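Local coordinates for N-(5'-phosphoribosyl)anthranilate isomerase (Jonesia denitrificans, PDB 4WUI), which probably catalyses the isomerisation of N-(5-phospho-beta-D-ribosyl)anthranilate to 1-(2-carboxyphenylamino)-1-deoxy-D-ribulose 5-phosphate, the third step of tryptophan biosynthesis from chorismate, at residues L153-L158 and G174-S179. Residues are numbered along the deposited sequence; the frame is centred on the assembly and turned at random.
Sequences LLAGGL and GVDVSS. With CIT (citric acid), chain B.
The last two strands of the TIM barrel, 152-155 and 174-177, pair in parallel here, with Leu154 beside Val175, and then part around an anion site at their C-terminal ends. Leu154 is held through both its backbone polar atoms: its N donates to Gly174 O (2.9 Å, nearly straight at 171°), and its O accepts from Asp176 N at 2.9 Å. On the barrel interior, Leu153 sets its CD2 methyl over the Gly174 backbone, 3.6 Å from its CA. Asp176 also faces inward; with CG anti to the backbone N (chi1 -169°), its carboxylate reaches Lys7 in a salt bridge through OD1, while OD2 comes within 2.5 Å of citrate O3. On the outer face Leu158 folds back, its CD1 meeting Val175 CB at 3.7 Å with the two side chains crossing at about a right angle, and Phe196 of helix 190-204 packs over both.

Past the Leu154 O bond no direct hydrogen bond joins the two segments. A water bridges the gap, accepting from Gly156 N and Leu158 N and hydrogen-bonded to Asp176 O at 2.8 Å; a second accepts from Ser178 N and donates to Leu158 O and to citrate O5. Gly157 N donates to the hydroxyl O7 of the citrate (3.1 Å), which probably comes from the crystallisation liquor, and citrate O6 receives both N and OG of Ser179. Backbone amides from the loops after strands 152-155 and 174-177, converging on an anion, are characteristic of the phosphate site that many TIM-barrel enzymes acting on phosphorylated substrates form there, and the citrate probably marks that region of the TrpF active site.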
# COMPACT_ATOMS: atom_id res chain seq x y z
N LEU A 153 7.44 -1.83 1.64
CA LEU A 153 6.55 -2.51 0.69
C LEU A 153 6.96 -2.18 -0.72
O LEU A 153 7.21 -1.02 -1.05
CB LEU A 153 5.08 -2.10 0.86
CG LEU A 153 4.47 -2.30 2.25
CD1 LEU A 153 3.02 -1.82 2.27
CD2 LEU A 153 4.58 -3.72 2.75
N LEU A 154 7.00 -3.21 -1.56
CA LEU A 154 7.19 -3.06 -2.98
C LEU A 154 5.84 -2.83 -3.65
O LEU A 154 4.89 -3.57 -3.43
CB LEU A 154 7.79 -4.36 -3.54
CG LEU A 154 7.95 -4.46 -5.05
CD1 LEU A 154 8.97 -3.47 -5.57
CD2 LEU A 154 8.30 -5.90 -5.47
N ALA A 155 5.79 -1.83 -4.52
CA ALA A 155 4.69 -1.61 -5.42
C ALA A 155 5.23 -1.42 -6.81
O ALA A 155 6.42 -1.09 -7.00
CB ALA A 155 3.88 -0.40 -5.00
N GLY A 156 4.40 -1.60 -7.82
CA GLY A 156 4.76 -1.22 -9.18
C GLY A 156 3.99 -2.03 -10.18
O GLY A 156 4.55 -2.88 -10.89
N GLY A 157 2.68 -1.79 -10.26
CA GLY A 157 1.91 -2.54 -11.20
C GLY A 157 1.91 -4.03 -10.90
O GLY A 157 1.87 -4.85 -11.81
N LEU A 158 1.94 -4.41 -9.63
CA LEU A 158 1.85 -5.82 -9.28
C LEU A 158 0.48 -6.35 -9.65
O LEU A 158 -0.55 -5.68 -9.48
CB LEU A 158 2.15 -6.04 -7.81
CG LEU A 158 3.57 -5.67 -7.36
CD1 LEU A 158 3.69 -5.87 -5.85
CD2 LEU A 158 4.62 -6.51 -8.09
N GLY A 174 7.35 -6.72 2.07
CA GLY A 174 5.94 -6.89 1.79
C GLY A 174 5.63 -6.29 0.42
O GLY A 174 6.53 -5.76 -0.25
N VAL A 175 4.36 -6.38 0.03
CA VAL A 175 3.90 -5.87 -1.27
C VAL A 175 2.63 -5.06 -1.08
O VAL A 175 1.86 -5.27 -0.13
CB VAL A 175 3.66 -7.02 -2.29
CG1 VAL A 175 4.97 -7.70 -2.65
CG2 VAL A 175 2.64 -8.03 -1.76
N ASP A 176 2.42 -4.15 -2.02
CA ASP A 176 1.23 -3.31 -2.11
C ASP A 176 0.66 -3.46 -3.51
O ASP A 176 1.40 -3.38 -4.48
CB ASP A 176 1.64 -1.85 -1.86
CG ASP A 176 0.47 -0.90 -1.66
OD1 ASP A 176 -0.19 -1.00 -0.62
OD2 ASP A 176 0.23 -0.03 -2.51
N VAL A 177 -0.66 -3.64 -3.60
CA VAL A 177 -1.33 -3.85 -4.88
C VAL A 177 -2.61 -3.03 -4.91
O VAL A 177 -3.29 -2.89 -3.92
CB VAL A 177 -1.63 -5.37 -5.10
CG1 VAL A 177 -2.57 -5.94 -4.08
CG2 VAL A 177 -2.11 -5.69 -6.52
N SER A 178 -2.94 -2.52 -6.10
CA SER A 178 -4.16 -1.74 -6.29
C SER A 178 -4.73 -2.00 -7.69
O SER A 178 -5.68 -2.76 -7.83
CB SER A 178 -3.94 -0.26 -6.04
OG SER A 178 -5.18 0.41 -6.27
N SER A 179 -4.16 -1.38 -8.72
CA SER A 179 -4.74 -1.53 -10.05
C SER A 179 -4.78 -2.97 -10.52
O SER A 179 -5.68 -3.37 -11.25
CB SER A 179 -4.00 -0.64 -11.04
OG SER A 179 -2.66 -0.98 -11.17
C1 CIT B . 1.03 1.56 -10.71
O1 CIT B . 2.14 1.82 -11.18
O2 CIT B . 0.31 0.78 -11.35
C2 CIT B . 0.64 2.16 -9.37
C3 CIT B . 0.56 1.04 -8.32
O7 CIT B . 1.85 0.37 -8.23
C4 CIT B . 0.18 1.64 -6.98
C5 CIT B . 0.19 0.64 -5.86
O3 CIT B . 0.62 1.07 -4.77
O4 CIT B . -0.24 -0.54 -6.02
C6 CIT B . -0.47 0.00 -8.75
O5 CIT B . -0.03 -1.14 -9.07
O6 CIT B . -1.71 0.32 -8.81
O HOH W 1 1.72 -2.64 -7.19
O HOH W 2 -1.51 -3.24 -8.55